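Local coordinates for protein MS5a (Brassica napus, PDB 6L77) that is a meiosis-related protein with cystatin-like folds that, unlike a canonical cystatin, appears to enhance papain activity, at residues K15-V20 with V73-L78; H23-N26 with G30-L33. All blocks are in the same frame, centred on the assembly; numbering follows the deposited sequence.

Contact 1: residues K15-V20 with V73-L78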
loop_
_atom_site.group_PDB
_atom_site.type_symbol
_atom_site.label_atom_id
_atom_site.label_comp_id
_atom_site.label_asym_id
_atom_site.label_seq_id
_atom_site.Cartn_x
_atom_site.Cartn_y
_atom_site.Cartn_z
ATOM N N LYS A 15 -2.554 -10.731 6.409
ATOM C CA LYS A 15 -2.552 -10.952 4.968
ATOM C C LYS A 15 -2.154 -9.684 4.225
ATOM O O LYS A 15 -1.359 -9.735 3.281
ATOM C CB LYS A 15 -3.927 -11.435 4.513
ATOM C CG LYS A 15 -3.995 -11.689 3.021
ATOM C CD LYS A 15 -5.369 -12.159 2.588
ATOM C CE LYS A 15 -5.510 -12.111 1.077
ATOM N NZ LYS A 15 -6.881 -12.521 0.665
ATOM N N LEU A 16 -2.666 -8.530 4.663
ATOM C CA LEU A 16 -2.322 -7.280 3.989
ATOM C C LEU A 16 -0.839 -6.954 4.155
ATOM O O LEU A 16 -0.173 -6.570 3.189
ATOM C CB LEU A 16 -3.201 -6.142 4.518
ATOM C CG LEU A 16 -4.690 -6.207 4.153
ATOM C CD1 LEU A 16 -5.494 -5.154 4.914
ATOM C CD2 LEU A 16 -4.901 -6.050 2.660
ATOM N N TYR A 17 -0.286 -7.141 5.361
ATOM C CA TYR A 17 1.139 -6.866 5.541
ATOM C C TYR A 17 2.005 -7.863 4.779
ATOM O O TYR A 17 3.069 -7.499 4.266
ATOM C CB TYR A 17 1.508 -6.861 7.026
ATOM C CG TYR A 17 1.030 -5.618 7.730
ATOM C CD1 TYR A 17 0.711 -4.479 7.002
ATOM C CD2 TYR A 17 0.884 -5.573 9.113
ATOM C CE1 TYR A 17 0.258 -3.319 7.627
ATOM C CE2 TYR A 17 0.433 -4.405 9.753
ATOM C CZ TYR A 17 0.122 -3.290 8.997
ATOM O OH TYR A 17 -0.322 -2.133 9.596
ATOM N N ALA A 18 1.580 -9.125 4.703
ATOM C CA ALA A 18 2.293 -10.069 3.840
ATOM C C ALA A 18 2.301 -9.591 2.389
ATOM O O ALA A 18 3.311 -9.706 1.682
ATOM C CB ALA A 18 1.654 -11.449 3.930
ATOM N N THR A 19 1.174 -9.073 1.920
ATOM C CA THR A 19 1.106 -8.613 0.540
ATOM C C THR A 19 1.937 -7.349 0.337
ATOM O O THR A 19 2.538 -7.162 -0.727
ATOM C CB THR A 19 -0.359 -8.388 0.171
ATOM O OG1 THR A 19 -1.088 -9.581 0.463
ATOM C CG2 THR A 19 -0.520 -8.030 -1.306
ATOM N N VAL A 20 2.000 -6.486 1.350
ATOM C CA VAL A 20 2.906 -5.339 1.291
ATOM C C VAL A 20 4.349 -5.808 1.154
ATOM O O VAL A 20 5.130 -5.244 0.374
ATOM C CB VAL A 20 2.725 -4.452 2.535
ATOM C CG1 VAL A 20 3.856 -3.409 2.623
ATOM C CG2 VAL A 20 1.374 -3.769 2.491
ATOM N N VAL A 73 7.043 -5.830 9.670
ATOM C CA VAL A 73 6.364 -4.535 9.602
ATOM C C VAL A 73 6.241 -3.986 11.013
ATOM O O VAL A 73 5.829 -4.715 11.924
ATOM C CB VAL A 73 4.964 -4.639 8.960
ATOM C CG1 VAL A 73 4.149 -3.353 9.221
ATOM C CG2 VAL A 73 5.073 -4.893 7.462
ATOM N N ASP A 74 6.607 -2.715 11.198
ATOM C CA ASP A 74 6.311 -1.986 12.430
ATOM C C ASP A 74 5.093 -1.106 12.193
ATOM O O ASP A 74 5.044 -0.364 11.210
ATOM C CB ASP A 74 7.492 -1.125 12.874
ATOM C CG ASP A 74 8.605 -1.941 13.515
ATOM O OD1 ASP A 74 8.429 -3.159 13.709
ATOM O OD2 ASP A 74 9.661 -1.357 13.816
ATOM N N GLN A 75 4.123 -1.180 13.097
ATOM C CA GLN A 75 2.829 -0.533 12.931
ATOM C C GLN A 75 2.662 0.525 14.008
ATOM O O GLN A 75 2.928 0.263 15.184
ATOM C CB GLN A 75 1.703 -1.572 13.012
ATOM C CG GLN A 75 0.290 -1.016 13.089
ATOM C CD GLN A 75 -0.758 -2.133 13.088
ATOM O OE1 GLN A 75 -1.364 -2.430 12.058
ATOM N NE2 GLN A 75 -0.963 -2.757 14.240
ATOM N N ARG A 76 2.230 1.722 13.608
ATOM C CA ARG A 76 2.132 2.835 14.540
ATOM C C ARG A 76 0.714 3.346 14.732
ATOM O O ARG A 76 0.510 4.243 15.553
ATOM C CB ARG A 76 3.031 3.997 14.093
ATOM C CG ARG A 76 4.515 3.688 14.153
ATOM C CD ARG A 76 5.337 4.795 13.495
ATOM N NE ARG A 76 5.166 4.832 12.038
ATOM C CZ ARG A 76 5.847 4.068 11.193
ATOM N NH1 ARG A 76 6.737 3.197 11.658
ATOM N NH2 ARG A 76 5.640 4.165 9.887
ATOM N N SER A 77 -0.266 2.831 13.993
ATOM C CA SER A 77 -1.645 3.242 14.217
ATOM C C SER A 77 -2.573 2.086 13.878
ATOM O O SER A 77 -2.244 1.228 13.055
ATOM C CB SER A 77 -2.026 4.481 13.390
ATOM O OG SER A 77 -3.388 4.809 13.589
ATOM N N LEU A 78 -3.729 2.070 14.544
ATOM C CA LEU A 78 -4.810 1.142 14.237
ATOM C C LEU A 78 -5.953 1.795 13.471
ATOM O O LEU A 78 -6.856 1.086 13.026
ATOM C CB LEU A 78 -5.389 0.527 15.525
ATOM C CG LEU A 78 -4.652 -0.551 16.318
ATOM C CD1 LEU A 78 -3.586 -1.283 15.507
ATOM C CD2 LEU A 78 -4.074 0.048 17.582
#

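Contact 2: residues H23-N26 with G30-L33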
loop_
_atom_site.group_PDB
_atom_site.type_symbol
_atom_site.label_atom_id
_atom_site.label_comp_id
_atom_site.label_asym_id
_atom_site.label_seq_id
_atom_site.Cartn_x
_atom_site.Cartn_y
_atom_site.Cartn_z
ATOM N N HIS A 23 4.921 -6.903 -2.272
ATOM C CA HIS A 23 4.970 -5.691 -3.094
ATOM C C HIS A 23 6.363 -5.062 -3.076
ATOM O O HIS A 23 6.915 -4.704 -4.124
ATOM C CB HIS A 23 3.893 -4.721 -2.568
ATOM C CG HIS A 23 4.076 -3.283 -2.947
ATOM N ND1 HIS A 23 4.295 -2.859 -4.242
ATOM C CD2 HIS A 23 4.003 -2.158 -2.191
ATOM C CE1 HIS A 23 4.378 -1.536 -4.262
ATOM N NE2 HIS A 23 4.200 -1.087 -3.030
ATOM N N ARG A 24 6.944 -4.903 -1.892
ATOM C CA ARG A 24 8.277 -4.311 -1.791
ATOM C C ARG A 24 9.302 -5.159 -2.533
ATOM O O ARG A 24 10.071 -4.647 -3.357
ATOM C CB ARG A 24 8.659 -4.152 -0.311
ATOM C CG ARG A 24 10.107 -3.704 -0.067
ATOM C CD ARG A 24 10.365 -3.411 1.402
ATOM N NE ARG A 24 11.736 -2.941 1.635
ATOM C CZ ARG A 24 12.757 -3.733 1.942
ATOM N NH1 ARG A 24 12.574 -5.039 2.071
ATOM N NH2 ARG A 24 13.963 -3.219 2.137
ATOM N N TYR A 25 9.291 -6.470 -2.287
ATOM C CA TYR A 25 10.226 -7.375 -2.960
ATOM C C TYR A 25 10.029 -7.365 -4.472
ATOM O O TYR A 25 10.989 -7.207 -5.236
ATOM C CB TYR A 25 10.050 -8.799 -2.424
ATOM C CG TYR A 25 11.044 -9.773 -2.990
ATOM C CD1 TYR A 25 12.318 -9.895 -2.437
ATOM C CD2 TYR A 25 10.712 -10.576 -4.079
ATOM C CE1 TYR A 25 13.239 -10.797 -2.957
ATOM C CE2 TYR A 25 11.626 -11.477 -4.606
ATOM C CZ TYR A 25 12.883 -11.581 -4.038
ATOM O OH TYR A 25 13.796 -12.476 -4.551
ATOM N N ASN A 26 8.789 -7.554 -4.922
ATOM C CA ASN A 26 8.528 -7.639 -6.360
ATOM C C ASN A 26 8.957 -6.371 -7.080
ATOM O O ASN A 26 9.478 -6.430 -8.201
ATOM C CB ASN A 26 7.044 -7.887 -6.626
ATOM C CG ASN A 26 6.640 -9.315 -6.375
ATOM O OD1 ASN A 26 7.451 -10.241 -6.504
ATOM N ND2 ASN A 26 5.370 -9.512 -6.033
ATOM N N GLY A 30 11.880 -6.895 -9.581
ATOM C CA GLY A 30 11.273 -7.152 -10.874
ATOM C C GLY A 30 10.658 -8.528 -10.995
ATOM O O GLY A 30 10.681 -9.117 -12.077
ATOM N N THR A 31 10.093 -9.050 -9.917
ATOM C CA THR A 31 9.568 -10.407 -9.873
ATOM C C THR A 31 8.048 -10.383 -9.751
ATOM O O THR A 31 7.415 -9.327 -9.650
ATOM C CB THR A 31 10.193 -11.185 -8.712
ATOM O OG1 THR A 31 10.041 -10.432 -7.495
ATOM C CG2 THR A 31 11.676 -11.431 -8.959
ATOM N N ASN A 32 7.453 -11.588 -9.769
ATOM C CA ASN A 32 5.999 -11.768 -9.684
ATOM C C ASN A 32 5.719 -12.910 -8.709
ATOM O O ASN A 32 5.248 -13.988 -9.086
ATOM C CB ASN A 32 5.380 -12.056 -11.054
ATOM C CG ASN A 32 5.331 -10.831 -11.924
ATOM O OD1 ASN A 32 4.397 -10.042 -11.840
ATOM N ND2 ASN A 32 6.358 -10.640 -12.733
ATOM N N LEU A 33 6.049 -12.686 -7.441
ATOM C CA LEU A 33 5.705 -13.640 -6.401
ATOM C C LEU A 33 4.318 -13.317 -5.865
ATOM O O LEU A 33 3.992 -12.151 -5.615
ATOM C CB LEU A 33 6.714 -13.603 -5.251
ATOM C CG LEU A 33 8.168 -13.945 -5.559
ATOM C CD1 LEU A 33 8.917 -13.987 -4.231
ATOM C CD2 LEU A 33 8.272 -15.275 -6.275
HETATM O O HOH W 1 7.655 -6.952 -10.866
#

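Contact 1: residues K15-V20 with V73-L78
Tyr17 meets Val73 and Gln75 where helix 12-29 packs on the antiparallel sheet, the helix-on-sheet arrangement of a cystatin-like fold. The contact is buried and falls at the end of strand 65-75. Its apolar half is a CH-pi contact: Val73 CG1 sits over the centre of one face of the Tyr17 ring, 3.8 Å from the ring centroid and only 8° off the normal. Val73 CG2 approaches the root of the same side chain, 4.1 Å from Tyr17 CB, and the two side chains cross at about a right angle. Phe83 on the neighbouring strand touches both of them, and Ile54 on strand 49-60 also meets Tyr17. The polar half is a hydrogen bond at the far end of the ring, where Tyr17 OH donates to Gln75 OE1 at 2.7 Å. Gln75 has CG anti to its backbone N (chi1 170°) and runs on extended, which carries OE1 to the ring edge; the amide plane is turned 64° from the ring. OE1 also accepts from Arg152 NH2, whose charge probably polarises the carbonyl, while NE2 bonds Pro49 O, so this buried amide is held at both ends. Within the helix, Lys15 O is gripped from opposite faces of its carbonyl plane by Thr19 N at 3.0 Å and Thr19 OG1 at 2.8 Å.

Contact 2: residues H23-N26 with G30-L33
Gly30 closes helix 12-29 back onto Asn26. It is the first residue to leave helical geometry, and Gly30 N makes a weak, bent bond of 2.8 Å to Asn26 O. The positive phi of Gly30 (69°) then turns the chain so that Thr31 N reaches the same Asn26 O at 3.2 Å, in the carbonyl plane and on a lone pair, a 6→1 bond that, with this phi, is consistent with a Schellman motif with glycine at C'. A water lies between Asn26 O and Thr31 O, 2.7 Å from the latter. The Thr31 side chain takes chi1 52°, placing OG1 between its own backbone N and carbonyl carbon; from there the hydroxyl donates to a lone pair of Asn26 OD1, and Thr31 OG1 also approaches the Tyr25 ring obliquely, 3.5 Å from Tyr25 CE2. The chain continues to Leu33, which the Asn26 amide grips twice. Leu33 N donates to Asn26 OD1 at 3.0 Å, almost straight (173°) though tilted out of the carbonyl plane, and Asn26 ND2 returns a bond of 3.0 Å to Leu33 O, which lies in the amide plane. Leu33 CD1 then packs obliquely on the Tyr25 ring, 3.7 Å from Tyr25 CE2; Phe69 meets that ring edge-to-face, and Leu33 also rests on Ala58 of strand 49-60. With a leucine in place of Asn26, Leu33 N and O and the Thr31 hydroxyl would probably be left without their mates and the turn less firmly fixed. The polar pattern implies that one asparagine, through backbone O, OD1 and ND2, both finishes the helix and sets the chain's entry into strand 34-45.

How the contacts relate
Both contacts use helix 12-29, but on different duties, with their centres about 17 Å apart. Contact 1 is core: it joins the helix to a strand far along the sequence, where the helix lies on the sheet, and relies on an aromatic face, a methyl group and one buried side-chain hydrogen bond. Contact 2 is local and lies at the surface, where the same helix ends and the chain turns into strand 34-45. There a single asparagine side chain and the backbone share the bonding, with a water taking part and the apolar share confined to Tyr25 and Leu33. The first thus joins helix to sheet, the second ends the helix.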